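Local structure of chitinase (Thermococcus kodakarensis KOD1, 5DHD) at residues A[53-57]-A[58-62]. The protein hydrolyses chitin, and the domain crystallised here is a chitin-binding domain that probably holds the enzyme on its polymeric substrate. Numbering follows the deposited sequence.
Sequences KAEEG and GYVVF. With PE3 (3,6,9,12,15,18,21,24,27,30,33,36,39-tridecaoxahentetracontane-1,41-diol), chain E; SO4 (sulfate ion), chain C; SO4 (sulfate ion), chain B.
K53 runs beside F62 and across V60 on one face of a beta hairpin with a two-residue turn. Its CG is 3.7 Å from V60 CG1, and its CB is 3.9 Å from F62 CE1. The chain starts extended, with CG anti to the backbone N (chi1 179°), which carries the methylenes past both. It then bends at chi3 and chi4 and brings the amine back to E55. K53 NZ forms a salt bridge with E55 OE2 at 2.6 Å, meeting it from above the carboxylate plane. NZ also donates to a sulfate, probably from the crystallisation liquor, which takes a second bond from E55 N. Shortening this lysine to an alanine removes CG, CD and the amine, and is likely to leave the E55 carboxylate without its charged mate and a gap beside V60 CG1.

The backbones pair antiparallel. A54 and V61 exchange two bonds, and V61 N to A54 O is short, 2.7 Å, and nearly straight (173°). E56 and Y59 exchange two more and close a type I' turn. G57 and G58 fill it with positive phi; a side chain on G58 would collide with G57 O. The Y59 ring has G57 O at its edge.

Strand 51-56 borders the five-stranded sheet. Strand 59-64 pairs onward with strand 34-39. K53, V60 and F62 pack on V45 and F48 of strand 45-49, and F62 stacks on F77 of strand 72-79, between the two sheets of this beta-sandwich binding domain.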
ATOM      1  N   LYS A  53       8.599  -3.075   4.360  1.00 13.86           N
ATOM      2  CA  LYS A  53       8.182  -1.738   4.757  1.00 13.73           C
ATOM      3  C   LYS A  53       9.367  -0.835   5.068  1.00 18.29           C
ATOM      4  O   LYS A  53      10.342  -1.259   5.693  1.00 18.81           O
ATOM      5  CB  LYS A  53       7.312  -1.788   6.011  1.00 14.96           C
ATOM      6  CG  LYS A  53       6.868  -0.392   6.460  1.00 18.49           C
ATOM      7  CD  LYS A  53       5.931  -0.451   7.673  1.00 23.14           C
ATOM      8  CE  LYS A  53       6.693  -0.718   8.955  1.00 24.97           C
ATOM      9  NZ  LYS A  53       7.539   0.439   9.416  1.00 23.62           N
ATOM     10  N   ALA A  54       9.267   0.411   4.622  1.00 15.06           N
ATOM     11  CA  ALA A  54      10.290   1.412   4.874  1.00 17.65           C
ATOM     12  C   ALA A  54       9.577   2.731   5.148  1.00 19.29           C
ATOM     13  O   ALA A  54       8.545   3.018   4.549  1.00 20.51           O
ATOM     14  CB  ALA A  54      11.222   1.570   3.666  1.00 18.84           C
ATOM     15  N   GLU A  55      10.107   3.515   6.077  1.00 18.67           N
ATOM     16  CA  GLU A  55       9.527   4.813   6.394  1.00 20.43           C
ATOM     17  C   GLU A  55      10.487   5.837   5.818  1.00 19.73           C
ATOM     18  O   GLU A  55      11.580   6.035   6.347  1.00 24.29           O
ATOM     19  CB  GLU A  55       9.388   4.960   7.908  1.00 24.85           C
ATOM     20  CG  GLU A  55       7.967   4.692   8.386  1.00 38.74           C
ATOM     21  CD  GLU A  55       7.908   3.912   9.671  1.00 46.21           C
ATOM     22  OE1 GLU A  55       8.656   4.261  10.608  1.00 52.64           O
ATOM     23  OE2 GLU A  55       7.103   2.958   9.748  1.00 43.78           O
ATOM     24  N   GLU A  56      10.086   6.472   4.722  1.00 19.07           N
ATOM     25  CA  GLU A  56      10.952   7.441   4.064  1.00 20.62           C
ATOM     26  C   GLU A  56      10.236   8.704   3.619  1.00 18.33           C
ATOM     27  O   GLU A  56       9.162   8.650   3.018  1.00 18.70           O
ATOM     28  CB  GLU A  56      11.579   6.794   2.830  1.00 27.42           C
ATOM     29  CG  GLU A  56      12.417   5.569   3.136  1.00 43.12           C
ATOM     30  CD  GLU A  56      13.048   4.967   1.890  1.00 55.07           C
ATOM     31  OE1 GLU A  56      12.663   5.374   0.771  1.00 56.32           O
ATOM     32  OE2 GLU A  56      13.922   4.080   2.030  1.00 53.17           O
ATOM     33  N   GLY A  57      10.854   9.842   3.918  1.00 16.80           N
ATOM     34  CA  GLY A  57      10.313  11.128   3.523  1.00 17.44           C
ATOM     35  C   GLY A  57       8.912  11.484   3.974  1.00 13.68           C
ATOM     36  O   GLY A  57       8.259  12.301   3.337  1.00 17.84           O
ATOM     37  N   GLY A  58       8.448  10.890   5.068  1.00 16.87           N
ATOM     38  CA  GLY A  58       7.112  11.199   5.550  1.00 17.03           C
ATOM     39  C   GLY A  58       6.052  10.231   5.055  1.00 16.75           C
ATOM     40  O   GLY A  58       4.869  10.390   5.354  1.00 18.59           O
ATOM     41  N   TYR A  59       6.474   9.234   4.287  1.00 16.61           N
ATOM     42  CA  TYR A  59       5.553   8.230   3.765  1.00 17.28           C
ATOM     43  C   TYR A  59       5.965   6.842   4.218  1.00 16.88           C
ATOM     44  O   TYR A  59       7.108   6.619   4.604  1.00 17.36           O
ATOM     45  CB  TYR A  59       5.551   8.239   2.224  1.00 18.48           C
ATOM     46  CG  TYR A  59       4.850   9.421   1.602  1.00 17.79           C
ATOM     47  CD1 TYR A  59       5.429  10.687   1.604  1.00 28.40           C
ATOM     48  CD2 TYR A  59       3.570   9.284   1.078  1.00 19.31           C
ATOM     49  CE1 TYR A  59       4.731  11.794   1.101  1.00 30.41           C
ATOM     50  CE2 TYR A  59       2.869  10.372   0.575  1.00 27.54           C
ATOM     51  CZ  TYR A  59       3.454  11.622   0.592  1.00 28.73           C
ATOM     52  OH  TYR A  59       2.751  12.696   0.094  1.00 39.33           O
ATOM     53  N   VAL A  60       5.017   5.913   4.198  1.00 13.55           N
ATOM     54  CA  VAL A  60       5.319   4.532   4.533  1.00 14.44           C
ATOM     55  C   VAL A  60       5.383   3.894   3.152  1.00 15.72           C
ATOM     56  O   VAL A  60       4.419   3.958   2.385  1.00 16.65           O
ATOM     57  CB  VAL A  60       4.223   3.881   5.420  1.00 14.72           C
ATOM     58  CG1 VAL A  60       4.611   2.428   5.721  1.00 17.56           C
ATOM     59  CG2 VAL A  60       4.100   4.654   6.736  1.00 17.20           C
ATOM     60  N   VAL A  61       6.528   3.303   2.831  1.00 15.03           N
ATOM     61  CA  VAL A  61       6.741   2.708   1.522  1.00 13.64           C
ATOM     62  C   VAL A  61       6.760   1.189   1.554  1.00 13.64           C
ATOM     63  O   VAL A  61       7.572   0.575   2.254  1.00 15.24           O
ATOM     64  CB  VAL A  61       8.068   3.240   0.905  1.00 17.19           C
ATOM     65  CG1 VAL A  61       8.263   2.683  -0.487  1.00 17.74           C
ATOM     66  CG2 VAL A  61       8.052   4.782   0.855  1.00 20.45           C
ATOM     67  N   PHE A  62       5.858   0.587   0.787  1.00 12.70           N
ATOM     68  CA  PHE A  62       5.767  -0.860   0.712  1.00 13.25           C
ATOM     69  C   PHE A  62       6.267  -1.343  -0.639  1.00 13.57           C
ATOM     70  O   PHE A  62       5.970  -0.746  -1.678  1.00 13.46           O
ATOM     71  CB  PHE A  62       4.319  -1.338   0.911  1.00 13.92           C
ATOM     72  CG  PHE A  62       3.804  -1.129   2.303  1.00 11.88           C
ATOM     73  CD1 PHE A  62       4.177  -1.971   3.338  1.00 13.75           C
ATOM     74  CD2 PHE A  62       2.933  -0.075   2.569  1.00 13.75           C
ATOM     75  CE1 PHE A  62       3.683  -1.771   4.630  1.00 14.74           C
ATOM     76  CE2 PHE A  62       2.433   0.130   3.869  1.00 14.13           C
ATOM     77  CZ  PHE A  62       2.808  -0.715   4.885  1.00 13.30           C
TER
HETATM   78  C18 PE3 E 804       5.734  10.928  -4.298  0.50 26.51           C
HETATM   79  C17 PE3 E 804       6.369  10.753  -5.670  0.50 30.59           C
HETATM   80  O16 PE3 E 804       6.672   9.374  -5.798  0.50 32.17           O
HETATM   81  C15 PE3 E 804       7.268   9.057  -7.039  0.50 35.69           C
HETATM   82  C14 PE3 E 804       7.549   7.567  -7.016  0.50 39.97           C
HETATM   83  O13 PE3 E 804       8.621   7.385  -6.106  0.50 35.27           O
HETATM   84  C12 PE3 E 804       8.886   5.999  -6.021  0.50 38.34           C
HETATM   85  C11 PE3 E 804      10.053   5.795  -5.060  0.50 39.32           C
HETATM   86  O10 PE3 E 804       9.836   6.425  -3.809  0.50 46.47           O
HETATM   87  C9  PE3 E 804      10.997   6.114  -3.043  0.50 44.67           C
HETATM   88  C8  PE3 E 804      10.973   6.705  -1.639  0.50 43.38           C
HETATM   89  O7  PE3 E 804      10.366   7.988  -1.647  0.50 36.56           O
HETATM   90  C6  PE3 E 804      10.371   8.418  -0.291  0.50 43.09           C
HETATM   91  C5  PE3 E 804       9.764   9.813  -0.122  0.50 37.41           C
HETATM   92  O4  PE3 E 804       8.617   9.959  -0.949  0.50 41.88           O
HETATM   93  S   SO4 C 802      11.073   1.181   9.106  0.68 51.43           S
HETATM   94  O1  SO4 C 802      10.416   2.058  10.089  0.68 48.35           O
HETATM   95  O2  SO4 C 802      12.066   0.336   9.790  0.68 48.93           O
HETATM   96  O3  SO4 C 802      11.747   2.001   8.086  0.68 47.00           O
HETATM   97  O4  SO4 C 802      10.063   0.326   8.461  0.68 45.46           O
HETATM   98  S   SO4 B 801       9.284   9.968   8.409  0.78 24.88           S
HETATM   99  O1  SO4 B 801      10.510   9.779   9.198  0.78 28.20           O
HETATM  100  O2  SO4 B 801       9.026  11.404   8.231  0.78 22.26           O
HETATM  101  O3  SO4 B 801       8.147   9.352   9.118  0.78 29.54           O
HETATM  102  O4  SO4 B 801       9.446   9.322   7.100  0.78 24.02           O